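Local coordinates for cell wall surface anchor family protein (Streptococcus agalactiae serogroup V, PDB 3TW0) that forms the adhesive tip pilin of group B streptococcal pili, probably mediating attachment to host surfaces through a von Willebrand factor type A domain with a magnesium site, at residues 301-304 with 305-309; 334-337 with 338-342; 115-118 with 119-123. The protein carries 2 engineered substitutions. All blocks are in the same frame, centred on the assembly; numbering follows the deposited sequence.

Contact 1 (301-304 with 305-309); sequences HGEP and TTLYF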
# COMPACT_ATOMS: atom_id res chain seq x y z
N HIS A 301 -1.35 6.40 6.00
CA HIS A 301 -1.82 5.12 5.48
C HIS A 301 -1.56 3.99 6.45
O HIS A 301 -2.18 2.94 6.35
CB HIS A 301 -1.23 4.85 4.06
CG HIS A 301 -1.66 5.90 3.09
ND1 HIS A 301 -2.92 5.89 2.51
CD2 HIS A 301 -1.08 7.06 2.72
CE1 HIS A 301 -3.06 6.98 1.77
NE2 HIS A 301 -1.96 7.70 1.88
N GLY A 302 -0.66 4.22 7.39
CA GLY A 302 -0.30 3.20 8.39
C GLY A 302 -1.49 2.89 9.26
O GLY A 302 -1.83 1.73 9.46
N GLU A 303 -2.16 3.93 9.75
CA GLU A 303 -3.27 3.71 10.64
C GLU A 303 -4.42 2.88 10.03
O GLU A 303 -4.83 1.87 10.62
CB GLU A 303 -3.75 5.01 11.31
CG GLU A 303 -4.87 4.72 12.32
CD GLU A 303 -5.56 5.95 12.89
OE1 GLU A 303 -5.32 7.07 12.40
OE2 GLU A 303 -6.36 5.80 13.85
N PRO A 304 -4.95 3.28 8.85
CA PRO A 304 -6.03 2.42 8.37
C PRO A 304 -5.55 1.02 8.08
O PRO A 304 -6.32 0.07 8.29
CB PRO A 304 -6.53 3.14 7.09
CG PRO A 304 -5.41 4.14 6.75
CD PRO A 304 -4.87 4.54 8.09
N THR A 305 -4.28 0.86 7.68
CA THR A 305 -3.77 -0.48 7.44
C THR A 305 -3.70 -1.36 8.73
O THR A 305 -4.05 -2.55 8.70
CB THR A 305 -2.42 -0.46 6.72
OG1 THR A 305 -2.52 0.36 5.53
CG2 THR A 305 -2.01 -1.86 6.34
N THR A 306 -3.20 -0.76 9.82
CA THR A 306 -3.09 -1.42 11.15
C THR A 306 -4.48 -1.81 11.68
O THR A 306 -4.69 -2.93 12.15
CB THR A 306 -2.35 -0.51 12.18
OG1 THR A 306 -1.06 -0.17 11.67
CG2 THR A 306 -2.17 -1.21 13.54
N LEU A 307 -5.43 -0.89 11.54
CA LEU A 307 -6.79 -1.14 11.95
C LEU A 307 -7.38 -2.28 11.15
O LEU A 307 -8.04 -3.18 11.69
CB LEU A 307 -7.63 0.14 11.85
CG LEU A 307 -7.37 1.27 12.85
CD1 LEU A 307 -8.04 2.54 12.36
CD2 LEU A 307 -7.84 0.92 14.30
N TYR A 308 -7.12 -2.30 9.84
CA TYR A 308 -7.61 -3.41 9.06
C TYR A 308 -6.94 -4.71 9.50
O TYR A 308 -7.61 -5.74 9.64
CB TYR A 308 -7.38 -3.21 7.54
CG TYR A 308 -7.49 -4.53 6.87
CD1 TYR A 308 -8.72 -5.05 6.50
CD2 TYR A 308 -6.36 -5.33 6.72
CE1 TYR A 308 -8.82 -6.32 5.94
CE2 TYR A 308 -6.44 -6.59 6.16
CZ TYR A 308 -7.67 -7.08 5.77
OH TYR A 308 -7.71 -8.34 5.22
N PHE A 309 -5.63 -4.66 9.72
CA PHE A 309 -4.88 -5.83 10.16
C PHE A 309 -5.47 -6.37 11.46
O PHE A 309 -5.81 -7.55 11.57
CB PHE A 309 -3.40 -5.47 10.35
CG PHE A 309 -2.54 -6.63 10.79
CD1 PHE A 309 -1.94 -7.48 9.85
CD2 PHE A 309 -2.31 -6.88 12.16
CE1 PHE A 309 -1.14 -8.58 10.26
CE2 PHE A 309 -1.53 -7.95 12.57
CZ PHE A 309 -0.93 -8.79 11.63
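T305 grips the carbonyl of H301 twice, through its backbone N and through its OG1, in the opening turns of helix 302-312, one of the helices of the von Willebrand factor type A fold. The hydroxyl gives the shorter bond, with OG1 2.7 Å from H301 O. The two donors come from opposite faces of the carbonyl plane, so the oxygen is held from both sides. A chi1 of -52° sets OG1 beside the residue's own backbone N, which is how a threonine inside a helix can turn its hydroxyl back to the preceding turn. A similar first torsion (-57°) puts T306 OG1 3.0 Å from G302 O, but S344 OG of helix 335-344 competes for the same hydroxyl, and the proton's acceptor is left undecided. T306 N also bonds to G302 O at 2.9 Å.

On another side of the helix, E303 and L307 lie alongside each other and point the same way. With E303 CG trans to the backbone N (chi1 -176°) and the chain extended, the methylenes run beside the leucine, and CG is 3.8 Å from L307 CD1. The rim of the carboxylate lies along the leucine too, while OE2 is paired with K296 NZ in a salt bridge; F196 of helix 192-201 touches both side chains.

T305 packs on Q146 and L149 of helix 145-159, and H301 ND1 is hydrogen-bonded to S179 OG. The side chain of H301 lies about 8 Å from that of the magnesium ligand T143, close to the metal site without joining it. P304 suits an early turn because its ring nitrogen has no hydrogen to give, but its carbonyl still accepts: further along, Y308 N bonds to P304 O at 2.9 Å.

Contact 2 (334-337 with 338-342); sequences TPLE and AEKFM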
# COMPACT_ATOMS: atom_id res chain seq x y z
N THR A 334 9.11 8.77 9.18
CA THR A 334 10.43 8.70 9.80
C THR A 334 10.81 7.22 9.89
O THR A 334 9.94 6.35 9.75
CB THR A 334 10.38 9.22 11.21
OG1 THR A 334 9.44 8.43 11.94
CG2 THR A 334 9.94 10.70 11.22
N PRO A 335 12.10 6.93 10.14
CA PRO A 335 12.49 5.55 10.37
C PRO A 335 11.66 4.86 11.44
O PRO A 335 11.28 3.72 11.23
CB PRO A 335 13.96 5.67 10.81
CG PRO A 335 14.45 6.81 9.97
CD PRO A 335 13.29 7.81 10.01
N LEU A 336 11.40 5.55 12.56
CA LEU A 336 10.64 4.99 13.69
C LEU A 336 9.18 4.67 13.34
O LEU A 336 8.66 3.60 13.68
CB LEU A 336 10.65 5.98 14.86
CG LEU A 336 10.40 5.39 16.25
CD1 LEU A 336 11.44 4.35 16.56
CD2 LEU A 336 10.41 6.50 17.29
N GLU A 337 8.52 5.60 12.68
CA GLU A 337 7.17 5.36 12.18
C GLU A 337 7.08 4.08 11.36
O GLU A 337 6.17 3.30 11.56
CB GLU A 337 6.66 6.57 11.37
CG GLU A 337 5.95 7.58 12.29
CD GLU A 337 5.83 8.98 11.71
OE1 GLU A 337 6.36 9.26 10.60
OE2 GLU A 337 5.21 9.81 12.39
N ALA A 338 8.06 3.87 10.48
CA ALA A 338 8.10 2.65 9.66
C ALA A 338 8.24 1.39 10.52
O ALA A 338 7.48 0.46 10.32
CB ALA A 338 9.22 2.74 8.63
N GLU A 339 9.17 1.38 11.49
CA GLU A 339 9.35 0.24 12.42
C GLU A 339 8.10 -0.06 13.23
O GLU A 339 7.65 -1.22 13.32
CB GLU A 339 10.50 0.47 13.41
CG GLU A 339 11.78 0.99 12.79
CD GLU A 339 13.00 0.77 13.68
OE1 GLU A 339 12.84 0.64 14.92
OE2 GLU A 339 14.11 0.71 13.12
N LYS A 340 7.57 0.98 13.87
CA LYS A 340 6.37 0.88 14.64
C LYS A 340 5.26 0.32 13.75
O LYS A 340 4.57 -0.60 14.14
CB LYS A 340 5.97 2.26 15.20
CG LYS A 340 6.79 2.70 16.44
CD LYS A 340 6.34 4.09 16.90
CE LYS A 340 7.05 4.52 18.19
NZ LYS A 340 6.56 5.88 18.62
N PHE A 341 5.12 0.85 12.54
CA PHE A 341 4.12 0.30 11.62
C PHE A 341 4.33 -1.19 11.35
O PHE A 341 3.37 -1.98 11.45
CB PHE A 341 4.04 1.07 10.29
CG PHE A 341 3.17 0.36 9.29
CD1 PHE A 341 1.80 0.29 9.49
CD2 PHE A 341 3.74 -0.32 8.22
CE1 PHE A 341 0.99 -0.42 8.57
CE2 PHE A 341 2.96 -1.01 7.32
CZ PHE A 341 1.59 -1.07 7.48
N MET A 342 5.56 -1.59 11.06
CA MET A 342 5.82 -2.98 10.80
C MET A 342 5.54 -3.87 11.97
O MET A 342 4.99 -4.96 11.81
CB MET A 342 7.24 -3.19 10.26
CG MET A 342 7.40 -2.76 8.79
SD MET A 342 9.10 -2.91 8.16
CE MET A 342 9.11 -4.64 7.77
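L336 swings CG trans to its backbone N (chi1 -157°), whereas K340 CG lies opposite its own carbonyl carbon (chi1 -78°), which with the extended chain carries CE back to the leucine; the two side chains cross obliquely. K340 CE comes 4.0 Å from L336 CG, and CD2 of the leucine also touches CE. Lysine fits here because its long, flexible stem can cover a leucine on the exposed face. K340 N also bonds to L336 O at 2.8 Å.

T334 and E337 form a capping box at the start of the helix. The threonine OG1 accepts from E337 N at 3.1 Å, and E337 OE1 accepts from T334 N, also at 3.1 Å, which reaches it on the anti side and 30° out of the carboxylate plane. The amides at the N-terminal end have no preceding turn of carbonyls to bond to, so side chains serve; P335, in the first turn, has no N-H that needs a partner.

Helix 335-344 connects strand 319-324 to strand 352-354 in a beta-alpha-beta unit. A338, small enough for a close fit, packs on V175 and V327, while F341 lies against P176 and against T305 and T306 of helix 302-312.

Contact 3 (115-118 with 119-123); sequences NEVN and ILKSR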
# COMPACT_ATOMS: atom_id res chain seq x y z
N ASN A 115 7.92 -28.73 -8.70
CA ASN A 115 7.97 -27.96 -9.95
C ASN A 115 7.25 -26.62 -9.83
O ASN A 115 7.71 -25.61 -10.37
CB ASN A 115 7.42 -28.76 -11.13
CG ASN A 115 8.16 -30.08 -11.37
OD1 ASN A 115 7.59 -31.15 -11.19
ND2 ASN A 115 9.42 -30.00 -11.77
N GLU A 116 6.12 -26.62 -9.14
CA GLU A 116 5.40 -25.38 -8.80
C GLU A 116 6.21 -24.46 -7.90
O GLU A 116 6.22 -23.25 -8.09
CB GLU A 116 4.04 -25.70 -8.19
CG GLU A 116 3.13 -26.37 -9.23
CD GLU A 116 1.65 -26.49 -8.82
OE1 GLU A 116 1.32 -26.60 -7.64
OE2 GLU A 116 0.79 -26.47 -9.73
N VAL A 117 6.93 -25.04 -6.94
CA VAL A 117 7.83 -24.25 -6.09
C VAL A 117 8.83 -23.50 -6.98
O VAL A 117 9.04 -22.30 -6.80
CB VAL A 117 8.52 -25.13 -5.03
CG1 VAL A 117 9.52 -24.32 -4.18
CG2 VAL A 117 7.47 -25.74 -4.13
N ASN A 118 9.42 -24.22 -7.94
CA ASN A 118 10.33 -23.66 -8.94
C ASN A 118 9.72 -22.51 -9.75
O ASN A 118 10.40 -21.55 -10.08
CB ASN A 118 10.75 -24.73 -9.96
CG ASN A 118 11.76 -25.73 -9.41
OD1 ASN A 118 12.43 -25.50 -8.40
ND2 ASN A 118 11.88 -26.86 -10.11
N ILE A 119 8.45 -22.64 -10.12
CA ILE A 119 7.76 -21.55 -10.81
C ILE A 119 7.69 -20.33 -9.89
O ILE A 119 8.03 -19.21 -10.31
CB ILE A 119 6.33 -21.92 -11.22
CG1 ILE A 119 6.36 -23.04 -12.26
CG2 ILE A 119 5.63 -20.73 -11.81
CD1 ILE A 119 5.06 -23.79 -12.34
N LEU A 120 7.25 -20.55 -8.65
CA LEU A 120 7.21 -19.46 -7.63
C LEU A 120 8.55 -18.72 -7.55
O LEU A 120 8.61 -17.50 -7.75
CB LEU A 120 6.77 -20.04 -6.28
CG LEU A 120 6.49 -19.12 -5.10
CD1 LEU A 120 5.57 -19.82 -4.12
CD2 LEU A 120 7.79 -18.70 -4.47
N LYS A 121 9.63 -19.47 -7.33
CA LYS A 121 10.94 -18.87 -7.17
C LYS A 121 11.42 -18.13 -8.45
O LYS A 121 12.11 -17.12 -8.33
CB LYS A 121 11.97 -19.91 -6.73
CG LYS A 121 11.72 -20.56 -5.37
CD LYS A 121 12.85 -21.54 -5.03
CE LYS A 121 14.10 -20.76 -4.69
NZ LYS A 121 15.37 -21.58 -4.56
N SER A 122 11.05 -18.62 -9.64
CA SER A 122 11.37 -17.93 -10.91
C SER A 122 10.62 -16.59 -11.03
O SER A 122 11.04 -15.68 -11.76
CB SER A 122 11.03 -18.81 -12.12
OG SER A 122 9.64 -18.77 -12.45
N ARG A 123 9.52 -16.46 -10.31
CA ARG A 123 8.73 -15.23 -10.36
C ARG A 123 9.14 -14.16 -9.31
O ARG A 123 8.56 -13.06 -9.29
CB ARG A 123 7.27 -15.58 -10.22
CG ARG A 123 6.72 -16.24 -11.46
CD ARG A 123 5.24 -16.39 -11.33
NE ARG A 123 4.71 -17.24 -12.38
CZ ARG A 123 3.51 -17.80 -12.36
NH1 ARG A 123 2.70 -17.63 -11.33
NH2 ARG A 123 3.12 -18.55 -13.37
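I119 folds its longer branch back along the previous turn, toward N115 and E116, while its other branch lies over R123. CD1 passes 3.9 Å from E116 CA, and CG1 lies 3.5 Å from N115 O. CG2, trans to the backbone N, sits 3.4 Å above the guanidinium plane of R123, offset toward the rim, so the branched isoleucine covers neighbours on both sides along the helix. R123 is positioned from outside: NH1 is hydrogen-bonded to S106 O, and Y107 packs against both residues.

V117 and K121 meet more loosely, with CG1 4.4 Å from CD of the lysine. The K121 chain combines this packing with a salt bridge to D46 of helix 33-48, bending at chi3 (72°) on the way. E116 sends OE1 to T111 OG1. L120 N bonds to E116 O and K121 N to V117 O, both at 2.9 Å, so these side chains are held one turn apart.

S122 is turned so that OG lies between its backbone N and carbonyl carbon (chi1 81°), and it donates to I119 O at 2.7 Å. Nearby, R123 N bonds to L120 O at 2.9 Å.

V117 and L120 both touch I45, and L120 reaches V56 and L58 of strand 55-61. This is the amphipathic packing of an outer helix in the alpha/beta fold of von Willebrand factor A domains, whose helices cover a parallel sheet.

How the contacts relate
From the N terminus the order is contact 3, contact 1, contact 2. Each is confined to one continuous helical stretch, so none closes a long loop, and they follow in series without nesting or crossing. Contact 3 belongs to helix 114-122, beside the outermost strand 55-61 and helix 33-48; its centre lies about 31 Å from that of contact 1 and about 32 Å from that of contact 2. Contacts 1 and 2, with centres about 13 Å apart, touch directly and join helices 302-312 and 335-344, which precede and follow strand 319-324. Side chains of this pair, H301 and F341, lie about 10 Å from the bound magnesium ion, whereas contact 3 stands away from it.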